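Local structure of signal recognition 54 kDa protein (Pyrococcus furiosus, 3DM5) at residues 83-86 / 87-91; 144-147 / 148-152; 332-335 / 336-340; 390-394 / 395-399. The protein is the 54 kDa protein of the signal recognition particle, combining a helical bundle, a P-loop NTPase-type domain and a domain of the signal-peptide-binding family. All coordinates share one frame; numbering follows the deposited sequence.

Interaction 1. Residues 83-86 / 87-91; sequences LTKF and LGTEA
With chi1 of Thr89 at -57°, OG1 stands opposite its own carbonyl carbon and swings back over the preceding turn, ending 3.4 Å from Lys85 CA and 3.7 Å from Lys85 CB. Leu87 makes a similar choice, chi1 -57°: its CG lies beside its own backbone N, 3.6 Å from Leu83 O, while Leu87 CD2 makes an oblique apolar contact with Phe86 CD2 of the ring. The backbone bonds identify a Schellman motif closing helix 71-86, with Gly88 as the C-prime residue at a phi of 105°. Its two signature bonds run from Thr89 N to Thr84 O at 2.9 Å and from Gly88 N to Lys85 O at 3.3 Å. Thr84 O accepts a second, longer bond from Leu87 N, which comes from above the carbonyl plane; Thr89 N, on the other face, lies nearer to that plane. The hydroxyl of Thr84 bonds to Tyr80 O further back in the helix, and its methyl CG2 lies 3.5 Å from Thr89 O. Thr84 and Leu87 also rest on Val290 of helix 286-293, placing the capped end against a helix of the GTPase domain, while Phe86 reaches Leu52 of helix 46-62 within the bundle.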
loop_
_atom_site.group_PDB
_atom_site.type_symbol
_atom_site.label_atom_id
_atom_site.label_comp_id
_atom_site.label_asym_id
_atom_site.label_seq_id
_atom_site.Cartn_x
_atom_site.Cartn_y
_atom_site.Cartn_z
ATOM N N LEU A 83 -6.471 -10.350 -24.452
ATOM C CA LEU A 83 -6.059 -9.028 -24.014
ATOM C C LEU A 83 -5.635 -8.167 -25.197
ATOM O O LEU A 83 -5.931 -6.984 -25.239
ATOM C CB LEU A 83 -4.919 -9.102 -22.975
ATOM C CG LEU A 83 -5.341 -9.267 -21.508
ATOM C CD1 LEU A 83 -4.136 -9.301 -20.565
ATOM C CD2 LEU A 83 -6.299 -8.153 -21.100
ATOM N N THR A 84 -4.946 -8.759 -26.167
ATOM C CA THR A 84 -4.540 -8.000 -27.347
ATOM C C THR A 84 -5.723 -7.469 -28.151
ATOM O O THR A 84 -5.674 -6.327 -28.613
ATOM C CB THR A 84 -3.559 -8.763 -28.267
ATOM O OG1 THR A 84 -2.351 -9.029 -27.555
ATOM C CG2 THR A 84 -3.193 -7.895 -29.487
ATOM N N LYS A 85 -6.773 -8.276 -28.311
ATOM C CA LYS A 85 -7.966 -7.826 -29.055
ATOM C C LYS A 85 -8.706 -6.767 -28.258
ATOM O O LYS A 85 -9.349 -5.882 -28.818
ATOM C CB LYS A 85 -8.920 -8.980 -29.377
ATOM C CG LYS A 85 -8.357 -10.003 -30.353
ATOM C CD LYS A 85 -9.237 -11.238 -30.440
ATOM C CE LYS A 85 -8.524 -12.361 -31.192
ATOM N NZ LYS A 85 -9.271 -13.662 -31.180
ATOM N N PHE A 86 -8.577 -6.864 -26.939
ATOM C CA PHE A 86 -9.274 -6.011 -25.995
ATOM C C PHE A 86 -8.710 -4.597 -26.086
ATOM O O PHE A 86 -9.378 -3.631 -25.726
ATOM C CB PHE A 86 -9.094 -6.606 -24.607
ATOM C CG PHE A 86 -9.935 -5.978 -23.531
ATOM C CD1 PHE A 86 -11.304 -6.092 -23.549
ATOM C CD2 PHE A 86 -9.335 -5.349 -22.448
ATOM C CE1 PHE A 86 -12.062 -5.555 -22.541
ATOM C CE2 PHE A 86 -10.087 -4.811 -21.443
ATOM C CZ PHE A 86 -11.449 -4.913 -21.488
ATOM N N LEU A 87 -7.488 -4.477 -26.593
ATOM C CA LEU A 87 -6.825 -3.177 -26.729
ATOM C C LEU A 87 -6.572 -2.778 -28.193
ATOM O O LEU A 87 -5.627 -2.049 -28.490
ATOM C CB LEU A 87 -5.509 -3.139 -25.923
ATOM C CG LEU A 87 -5.592 -3.445 -24.413
ATOM C CD1 LEU A 87 -4.259 -3.320 -23.711
ATOM C CD2 LEU A 87 -6.564 -2.550 -23.718
ATOM N N GLY A 88 -7.411 -3.264 -29.104
ATOM C CA GLY A 88 -7.324 -2.857 -30.501
ATOM C C GLY A 88 -6.734 -3.815 -31.541
ATOM O O GLY A 88 -6.636 -3.451 -32.714
ATOM N N THR A 89 -6.322 -5.010 -31.119
ATOM C CA THR A 89 -5.882 -6.079 -32.026
ATOM C C THR A 89 -4.570 -5.859 -32.792
ATOM O O THR A 89 -3.680 -6.699 -32.747
ATOM C CB THR A 89 -6.979 -6.463 -33.015
ATOM O OG1 THR A 89 -8.148 -6.865 -32.287
ATOM C CG2 THR A 89 -6.510 -7.615 -33.867
ATOM N N GLU A 90 -4.444 -4.754 -33.514
ATOM C CA GLU A 90 -3.220 -4.514 -34.271
ATOM C C GLU A 90 -2.967 -3.041 -34.464
ATOM O O GLU A 90 -3.868 -2.217 -34.338
ATOM C CB GLU A 90 -3.302 -5.175 -35.643
ATOM C CG GLU A 90 -4.533 -4.738 -36.415
ATOM C CD GLU A 90 -4.602 -5.307 -37.807
ATOM O OE1 GLU A 90 -5.683 -5.208 -38.419
ATOM O OE2 GLU A 90 -3.585 -5.849 -38.290
ATOM N N ALA A 91 -1.720 -2.727 -34.784
ATOM C CA ALA A 91 -1.307 -1.366 -35.113
ATOM C C ALA A 91 -2.044 -0.795 -36.328
ATOM O O ALA A 91 -2.244 -1.473 -37.340
ATOM C CB ALA A 91 0.210 -1.321 -35.337
#

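Interaction 2. Residues 144-147 / 148-152; sequences YHQL and RQLLD. With GDP (guanosine-5'-diphosphate), chain J; SO4 (sulfate ion), chain E; SO4 (sulfate ion), chain L.
Helix 142-151 is the connecting helix of a beta-alpha-beta unit in the GTPase domain, and this contact runs along its last turns, beside a bound GDP. Tyr144 and Arg148 lie side by side pointing the same way. Arg148 CG sits over one face of the Tyr144 ring, 4.0 Å from the centroid and 21° off the normal, a CH-pi contact. Bends at chi2 and chi3 (-61° and -64°) fold the arginine along the ring, and NH1 ends 2.9 Å from Tyr144 OH. NE faces Asp152 OD1, 2.9 Å away in the guanidinium plane and on the syn lone pair, a salt bridge that should fix the group's rotation. NH2 makes weak bonds to a sulfate ion. His145 NE2 donates to another sulfate, O3 lying 3.1 Å off, and its ND1 bonds to His145 of the third subunit. Gln146, extended, gives NE2 to GDP O1A at 3.0 Å, while Arg140 holds its OE1. On the inner side, Leu147 CD2 approaches Leu151 CD1 at 4.4 Å; both leucines pack on Val133 of strand 131-135 and Val158 of strand 157-159, and Leu150 meets Ala118 of helix 113-125.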
loop_
_atom_site.group_PDB
_atom_site.type_symbol
_atom_site.label_atom_id
_atom_site.label_comp_id
_atom_site.label_asym_id
_atom_site.label_seq_id
_atom_site.Cartn_x
_atom_site.Cartn_y
_atom_site.Cartn_z
ATOM N N TYR A 144 0.854 29.354 -28.027
ATOM C CA TYR A 144 1.839 29.656 -29.054
ATOM C C TYR A 144 3.229 29.644 -28.407
ATOM O O TYR A 144 4.152 28.993 -28.902
ATOM C CB TYR A 144 1.555 30.995 -29.755
ATOM C CG TYR A 144 2.732 31.470 -30.573
ATOM C CD1 TYR A 144 3.050 30.866 -31.784
ATOM C CD2 TYR A 144 3.564 32.478 -30.102
ATOM C CE1 TYR A 144 4.147 31.274 -32.520
ATOM C CE2 TYR A 144 4.660 32.902 -30.830
ATOM C CZ TYR A 144 4.947 32.299 -32.038
ATOM O OH TYR A 144 6.040 32.711 -32.768
ATOM N N HIS A 145 3.362 30.334 -27.278
ATOM C CA HIS A 145 4.648 30.394 -26.584
ATOM C C HIS A 145 5.101 29.077 -25.978
ATOM O O HIS A 145 6.278 28.754 -26.051
ATOM C CB HIS A 145 4.656 31.503 -25.552
ATOM C CG HIS A 145 4.823 32.863 -26.156
ATOM N ND1 HIS A 145 5.940 33.208 -26.892
ATOM C CD2 HIS A 145 4.005 33.935 -26.160
ATOM C CE1 HIS A 145 5.800 34.455 -27.313
ATOM N NE2 HIS A 145 4.643 34.922 -26.886
ATOM N N GLN A 146 4.169 28.320 -25.400
ATOM C CA GLN A 146 4.476 26.968 -24.933
ATOM C C GLN A 146 5.053 26.063 -26.027
ATOM O O GLN A 146 5.955 25.265 -25.780
ATOM C CB GLN A 146 3.244 26.326 -24.323
ATOM C CG GLN A 146 3.452 24.882 -23.944
ATOM C CD GLN A 146 2.248 24.310 -23.229
ATOM O OE1 GLN A 146 1.299 25.029 -22.926
ATOM N NE2 GLN A 146 2.280 23.012 -22.954
ATOM N N LEU A 147 4.525 26.191 -27.240
ATOM C CA LEU A 147 5.006 25.408 -28.365
ATOM C C LEU A 147 6.384 25.894 -28.773
ATOM O O LEU A 147 7.246 25.086 -29.086
ATOM C CB LEU A 147 4.024 25.464 -29.557
ATOM C CG LEU A 147 2.689 24.701 -29.467
ATOM C CD1 LEU A 147 1.749 25.148 -30.564
ATOM C CD2 LEU A 147 2.854 23.171 -29.490
ATOM N N ARG A 148 6.583 27.211 -28.780
ATOM C CA ARG A 148 7.908 27.789 -29.045
ATOM C C ARG A 148 8.937 27.219 -28.053
ATOM O O ARG A 148 10.021 26.763 -28.446
ATOM C CB ARG A 148 7.891 29.321 -28.918
ATOM C CG ARG A 148 7.119 30.095 -29.986
ATOM C CD ARG A 148 7.704 29.841 -31.343
ATOM N NE ARG A 148 9.071 30.329 -31.485
ATOM C CZ ARG A 148 9.424 31.611 -31.446
ATOM N NH1 ARG A 148 8.520 32.553 -31.237
ATOM N NH2 ARG A 148 10.687 31.950 -31.600
ATOM N N GLN A 149 8.582 27.265 -26.770
ATOM C CA GLN A 149 9.362 26.659 -25.687
ATOM C C GLN A 149 9.737 25.191 -25.965
ATOM O O GLN A 149 10.890 24.799 -25.819
ATOM C CB GLN A 149 8.604 26.780 -24.350
ATOM C CG GLN A 149 9.015 25.766 -23.297
ATOM C CD GLN A 149 7.909 25.477 -22.292
ATOM O OE1 GLN A 149 6.897 26.163 -22.251
ATOM N NE2 GLN A 149 8.103 24.458 -21.484
ATOM N N LEU A 150 8.769 24.381 -26.374
ATOM C CA LEU A 150 9.048 22.966 -26.597
ATOM C C LEU A 150 9.821 22.685 -27.887
ATOM O O LEU A 150 10.510 21.669 -28.005
ATOM C CB LEU A 150 7.746 22.150 -26.600
ATOM C CG LEU A 150 6.864 22.214 -25.348
ATOM C CD1 LEU A 150 5.482 21.577 -25.550
ATOM C CD2 LEU A 150 7.597 21.567 -24.203
ATOM N N LEU A 151 9.701 23.580 -28.859
ATOM C CA LEU A 151 10.035 23.215 -30.224
ATOM C C LEU A 151 11.196 23.985 -30.854
ATOM O O LEU A 151 11.805 23.505 -31.800
ATOM C CB LEU A 151 8.781 23.303 -31.099
ATOM C CG LEU A 151 7.750 22.180 -30.963
ATOM C CD1 LEU A 151 6.549 22.454 -31.843
ATOM C CD2 LEU A 151 8.364 20.823 -31.294
ATOM N N ASP A 152 11.510 25.165 -30.324
ATOM C CA ASP A 152 12.607 25.975 -30.891
ATOM C C ASP A 152 13.938 25.214 -30.958
ATOM O O ASP A 152 14.667 25.340 -31.951
ATOM C CB ASP A 152 12.821 27.290 -30.136
ATOM C CG ASP A 152 11.765 28.345 -30.436
ATOM O OD1 ASP A 152 10.866 28.102 -31.264
ATOM O OD2 ASP A 152 11.848 29.440 -29.823
HETATM P PB GDP J . -3.367 21.410 -22.621
HETATM O O1B GDP J . -3.928 20.058 -22.346
HETATM O O2B GDP J . -4.330 22.443 -22.088
HETATM O O3B GDP J . -3.151 21.576 -24.105
HETATM O O3A GDP J . -2.030 21.691 -21.763
HETATM P PA GDP J . -0.697 20.798 -21.696
HETATM O O1A GDP J . 0.421 21.556 -21.045
HETATM O O2A GDP J . -0.267 20.301 -23.046
HETATM O "O5'" GDP J . -1.142 19.618 -20.700
HETATM C "C5'" GDP J . -1.446 19.995 -19.362
HETATM C "C4'" GDP J . -0.568 19.234 -18.364
HETATM O "O4'" GDP J . -0.509 17.810 -18.609
HETATM C "C3'" GDP J . 0.861 19.747 -18.388
HETATM O "O3'" GDP J . 1.238 19.877 -17.013
HETATM C "C2'" GDP J . 1.638 18.648 -19.089
HETATM O "O2'" GDP J . 2.950 18.507 -18.593
HETATM C "C1'" GDP J . 0.871 17.411 -18.693
HETATM N N9 GDP J . 1.007 16.289 -19.634
HETATM C C8 GDP J . 0.696 16.236 -20.940
HETATM N N7 GDP J . 0.931 14.990 -21.436
HETATM C C5 GDP J . 1.383 14.230 -20.420
HETATM C C6 GDP J . 1.828 12.827 -20.213
HETATM O O6 GDP J . 1.827 11.981 -21.139
HETATM N N1 GDP J . 2.236 12.482 -18.985
HETATM C C2 GDP J . 2.241 13.341 -17.951
HETATM N N2 GDP J . 2.662 12.907 -16.744
HETATM N N3 GDP J . 1.845 14.623 -18.059
HETATM C C4 GDP J . 1.424 15.103 -19.242
HETATM S S SO4 E . 4.999 37.890 -29.470
HETATM O O1 SO4 E . 5.092 39.343 -29.304
HETATM O O2 SO4 E . 6.271 37.303 -29.042
HETATM O O3 SO4 E . 3.878 37.373 -28.676
HETATM O O4 SO4 E . 4.770 37.539 -30.872
HETATM S S SO4 L . 11.426 35.467 -30.347
HETATM O O1 SO4 L . 11.151 35.298 -31.778
HETATM O O2 SO4 L . 12.277 34.355 -29.907
HETATM O O3 SO4 L . 12.108 36.732 -30.073
HETATM O O4 SO4 L . 10.158 35.511 -29.619
#

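Interaction 3. Residues 332-335 / 336-340; sequences DMYA and QLEAM
Glu338 follows Tyr334 by one turn of helix 330-341, in the signal-peptide-binding domain, and its side chain can be traced along the tyrosine. CB starts 3.3 Å from Tyr334 O, the carbonyl that accepts the Glu338 N-H, and 3.5 Å from Ala335 O. CG lies opposite the backbone N (chi1 -153°), and a bend at chi2 (62°) then turns the chain so that it runs beside Tyr334 in the same direction. At the tip OE2 comes 3.5 Å from Tyr334 CE2, the carboxylate and ring planes being steeply inclined at 71°. The other oxygen, OE1, forms a salt bridge with Arg341, which probably steadies the carboxylate, and Tyr334 OH is itself bonded to Asp380. Regular i to i+4 bonds support this turn: Leu337 N to Met333 O measures 3.0 Å and Ala339 N to Ala335 O 2.9 Å. On another side of the helix, Met333 CE touches Leu337 CD1 at 4.2 Å; Met333 goes on to meet Tyr419 and Met422 of helix 409-427, and Leu337 meets Leu372 of helix 369-379. Gln336, bent at chi2, lays its CG 3.1 Å from Asp332 O.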
loop_
_atom_site.group_PDB
_atom_site.type_symbol
_atom_site.label_atom_id
_atom_site.label_comp_id
_atom_site.label_asym_id
_atom_site.label_seq_id
_atom_site.Cartn_x
_atom_site.Cartn_y
_atom_site.Cartn_z
ATOM N N ASP A 332 26.520 -27.212 4.086
ATOM C CA ASP A 332 27.217 -26.856 2.851
ATOM C C ASP A 332 27.035 -27.897 1.731
ATOM O O ASP A 332 26.831 -27.534 0.572
ATOM C CB ASP A 332 28.699 -26.648 3.132
ATOM C CG ASP A 332 28.962 -25.430 3.993
ATOM O OD1 ASP A 332 29.806 -25.509 4.914
ATOM O OD2 ASP A 332 28.321 -24.387 3.750
ATOM N N MET A 333 27.112 -29.180 2.079
ATOM C CA MET A 333 26.900 -30.263 1.121
ATOM C C MET A 333 25.431 -30.354 0.689
ATOM O O MET A 333 25.122 -30.371 -0.504
ATOM C CB MET A 333 27.363 -31.598 1.709
ATOM C CG MET A 333 27.360 -32.750 0.710
ATOM S SD MET A 333 27.276 -34.389 1.473
ATOM C CE MET A 333 25.558 -34.444 1.967
ATOM N N TYR A 334 24.538 -30.421 1.674
ATOM C CA TYR A 334 23.091 -30.356 1.453
ATOM C C TYR A 334 22.754 -29.364 0.357
ATOM O O TYR A 334 21.887 -29.623 -0.472
ATOM C CB TYR A 334 22.394 -29.928 2.750
ATOM C CG TYR A 334 20.878 -30.044 2.765
ATOM C CD1 TYR A 334 20.233 -30.831 3.716
ATOM C CD2 TYR A 334 20.092 -29.350 1.854
ATOM C CE1 TYR A 334 18.851 -30.935 3.753
ATOM C CE2 TYR A 334 18.705 -29.451 1.883
ATOM C CZ TYR A 334 18.092 -30.245 2.836
ATOM O OH TYR A 334 16.721 -30.351 2.873
ATOM N N ALA A 335 23.446 -28.228 0.376
ATOM C CA ALA A 335 23.227 -27.144 -0.575
ATOM C C ALA A 335 23.897 -27.401 -1.925
ATOM O O ALA A 335 23.266 -27.262 -2.970
ATOM C CB ALA A 335 23.706 -25.828 0.012
ATOM N N GLN A 336 25.176 -27.764 -1.906
ATOM C CA GLN A 336 25.877 -28.112 -3.139
ATOM C C GLN A 336 24.997 -29.015 -3.994
ATOM O O GLN A 336 24.741 -28.727 -5.159
ATOM C CB GLN A 336 27.202 -28.817 -2.841
ATOM C CG GLN A 336 28.271 -27.947 -2.187
ATOM C CD GLN A 336 28.705 -26.786 -3.067
ATOM O OE1 GLN A 336 27.911 -25.898 -3.389
ATOM N NE2 GLN A 336 29.977 -26.783 -3.452
ATOM N N LEU A 337 24.525 -30.106 -3.400
ATOM C CA LEU A 337 23.683 -31.056 -4.111
ATOM C C LEU A 337 22.387 -30.400 -4.566
ATOM O O LEU A 337 22.047 -30.446 -5.748
ATOM C CB LEU A 337 23.378 -32.279 -3.236
ATOM C CG LEU A 337 24.557 -32.969 -2.531
ATOM C CD1 LEU A 337 24.132 -34.334 -1.990
ATOM C CD2 LEU A 337 25.794 -33.096 -3.433
ATOM N N GLU A 338 21.670 -29.787 -3.627
ATOM C CA GLU A 338 20.394 -29.132 -3.929
ATOM C C GLU A 338 20.496 -28.255 -5.174
ATOM O O GLU A 338 19.575 -28.203 -5.988
ATOM C CB GLU A 338 19.922 -28.298 -2.733
ATOM C CG GLU A 338 18.408 -28.100 -2.636
ATOM C CD GLU A 338 17.647 -29.411 -2.468
ATOM O OE1 GLU A 338 17.432 -30.101 -3.486
ATOM O OE2 GLU A 338 17.254 -29.752 -1.326
ATOM N N ALA A 339 21.626 -27.572 -5.318
ATOM C CA ALA A 339 21.873 -26.726 -6.481
ATOM C C ALA A 339 22.158 -27.553 -7.726
ATOM O O ALA A 339 21.748 -27.192 -8.827
ATOM C CB ALA A 339 23.031 -25.775 -6.209
ATOM N N MET A 340 22.868 -28.663 -7.550
ATOM C CA MET A 340 23.235 -29.510 -8.677
ATOM C C MET A 340 22.010 -30.061 -9.393
ATOM O O MET A 340 21.948 -30.041 -10.621
ATOM C CB MET A 340 24.162 -30.648 -8.236
ATOM C CG MET A 340 25.591 -30.200 -7.937
ATOM S SD MET A 340 26.337 -29.212 -9.258
ATOM C CE MET A 340 26.349 -30.392 -10.603
#

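Interaction 4. Residues 390-394 / 395-399; sequences PEIIN and YSRIK
The guanidinium of Arg397 has Ile392 CD1 over one face, 3.8 Å from both NE and NH2, and the Asn394 amide at its edge. There Asn394 ND2 lies in the guanidinium plane, 3.8 Å from Arg397 NH1. Both nitrogens are donors, so this is a van der Waals neighbour and no bond; the amide is turned 72° from the guanidinium. The working end of the amide is its oxygen. A chi1 of 62° sets Asn394 CG between the backbone N and the carbonyl carbon and directs OD1 over the start of the helix, where it takes two hydrogen bonds. Arg397 N donates at 3.0 Å, 168° at the hydrogen and nearly along the line of the C=O bond, whereas Ser396 OG donates at 3.0 Å from above the amide plane. The first of these is the capping bond that makes Asn394 the N-cap of helix 395-405. Backbone support is weaker: Ile398 N reaches Asn394 O at 3.3 Å. Just before the cap, an inverse gamma turn centred on Ile393 brings the chain round, and Arg397 CD passes 3.4 Å from Ile392 O. NH2 of the arginine is held by Glu385, through a salt bridge, and by a hydrogen bond to Ile96 O of the second subunit. The apolar side is formed by Ile393 CG2 against Ile398 CG1, 3.7 Å apart with the side chains crossing at about a right angle. Both isoleucines continue onto Leu416 of helix 409-427, and Ile393 also touches Leu330 of helix 330-341.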
loop_
_atom_site.group_PDB
_atom_site.type_symbol
_atom_site.label_atom_id
_atom_site.label_comp_id
_atom_site.label_asym_id
_atom_site.label_seq_id
_atom_site.Cartn_x
_atom_site.Cartn_y
_atom_site.Cartn_z
ATOM N N PRO A 390 29.624 -32.632 11.678
ATOM C CA PRO A 390 29.400 -34.044 11.355
ATOM C C PRO A 390 30.303 -34.957 12.190
ATOM O O PRO A 390 29.856 -36.014 12.641
ATOM C CB PRO A 390 29.755 -34.117 9.865
ATOM C CG PRO A 390 29.598 -32.718 9.368
ATOM C CD PRO A 390 30.047 -31.856 10.501
ATOM N N GLU A 391 31.550 -34.527 12.383
ATOM C CA GLU A 391 32.524 -35.162 13.274
ATOM C C GLU A 391 31.907 -35.793 14.519
ATOM O O GLU A 391 32.335 -36.856 14.955
ATOM C CB GLU A 391 33.543 -34.118 13.711
ATOM C CG GLU A 391 32.967 -32.706 13.657
ATOM C CD GLU A 391 33.490 -31.803 14.754
ATOM O OE1 GLU A 391 34.373 -32.242 15.525
ATOM O OE2 GLU A 391 33.011 -30.651 14.845
ATOM N N ILE A 392 30.912 -35.136 15.100
ATOM C CA ILE A 392 30.280 -35.638 16.316
ATOM C C ILE A 392 29.364 -36.833 16.063
ATOM O O ILE A 392 28.914 -37.477 17.011
ATOM C CB ILE A 392 29.452 -34.542 17.028
ATOM C CG1 ILE A 392 28.024 -34.501 16.461
ATOM C CG2 ILE A 392 30.164 -33.186 16.949
ATOM C CD1 ILE A 392 27.093 -33.573 17.182
ATOM N N ILE A 393 29.070 -37.125 14.799
ATOM C CA ILE A 393 28.093 -38.175 14.500
ATOM C C ILE A 393 28.628 -39.583 14.784
ATOM O O ILE A 393 29.130 -40.259 13.890
ATOM C CB ILE A 393 27.561 -38.103 13.050
ATOM C CG1 ILE A 393 26.993 -36.711 12.744
ATOM C CG2 ILE A 393 26.504 -39.187 12.819
ATOM C CD1 ILE A 393 26.335 -36.577 11.357
ATOM N N ASN A 394 28.510 -40.017 16.034
ATOM C CA ASN A 394 28.941 -41.351 16.431
ATOM C C ASN A 394 27.976 -42.422 15.926
ATOM O O ASN A 394 27.152 -42.147 15.061
ATOM C CB ASN A 394 29.112 -41.422 17.948
ATOM C CG ASN A 394 27.823 -41.158 18.695
ATOM O OD1 ASN A 394 26.748 -41.637 18.305
ATOM N ND2 ASN A 394 27.922 -40.403 19.785
ATOM N N TYR A 395 28.069 -43.639 16.453
ATOM C CA TYR A 395 27.249 -44.718 15.913
ATOM C C TYR A 395 25.802 -44.718 16.405
ATOM O O TYR A 395 24.891 -44.969 15.616
ATOM C CB TYR A 395 27.879 -46.110 16.089
ATOM C CG TYR A 395 27.076 -47.167 15.362
ATOM C CD1 TYR A 395 27.049 -47.204 13.971
ATOM C CD2 TYR A 395 26.303 -48.096 16.057
ATOM C CE1 TYR A 395 26.293 -48.148 13.289
ATOM C CE2 TYR A 395 25.543 -49.046 15.381
ATOM C CZ TYR A 395 25.545 -49.065 13.995
ATOM O OH TYR A 395 24.803 -49.994 13.298
ATOM N N SER A 396 25.573 -44.447 17.688
ATOM C CA SER A 396 24.198 -44.445 18.199
ATOM C C SER A 396 23.383 -43.336 17.531
ATOM O O SER A 396 22.181 -43.489 17.289
ATOM C CB SER A 396 24.155 -44.312 19.723
ATOM O OG SER A 396 24.930 -43.210 20.147
ATOM N N ARG A 397 24.057 -42.230 17.225
ATOM C CA ARG A 397 23.461 -41.134 16.475
ATOM C C ARG A 397 23.024 -41.602 15.093
ATOM O O ARG A 397 21.906 -41.317 14.648
ATOM C CB ARG A 397 24.456 -39.987 16.344
ATOM C CG ARG A 397 24.584 -39.128 17.591
ATOM C CD ARG A 397 25.526 -37.971 17.328
ATOM N NE ARG A 397 25.038 -36.729 17.922
ATOM C CZ ARG A 397 25.154 -36.425 19.207
ATOM N NH1 ARG A 397 25.740 -37.277 20.038
ATOM N NH2 ARG A 397 24.689 -35.272 19.660
ATOM N N ILE A 398 23.911 -42.330 14.421
ATOM C CA ILE A 398 23.611 -42.888 13.108
ATOM C C ILE A 398 22.381 -43.788 13.137
ATOM O O ILE A 398 21.562 -43.774 12.222
ATOM C CB ILE A 398 24.798 -43.687 12.555
ATOM C CG1 ILE A 398 25.939 -42.745 12.181
ATOM C CG2 ILE A 398 24.373 -44.493 11.337
ATOM C CD1 ILE A 398 27.020 -43.404 11.377
ATOM N N LYS A 399 22.253 -44.581 14.191
ATOM C CA LYS A 399 21.109 -45.469 14.298
ATOM C C LYS A 399 19.842 -44.654 14.595
ATOM O O LYS A 399 18.741 -45.051 14.205
ATOM C CB LYS A 399 21.366 -46.573 15.333
#

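Overall arrangement
Following the chain from the N terminus, the four contacts come strictly in series; each joins adjoining segments and so closes no loop, and none nests within or crosses another. Interaction 1 ends the last helix of the N-terminal bundle on the way to strand 101-106. Interaction 2, its centre about 35 Å away, lies in a crossover of the GTPase domain beside the nucleotide. Interactions 3 and 4 belong to the signal-peptide-binding domain, across the chain's centre from interaction 2; their centres are about 21 Å apart. Helix 409-427 receives side chains from both, and Ile393 of interaction 4 touches helix 330-341, which carries interaction 3. The centres of interactions 2 and 4 lie farthest apart, about 82 Å.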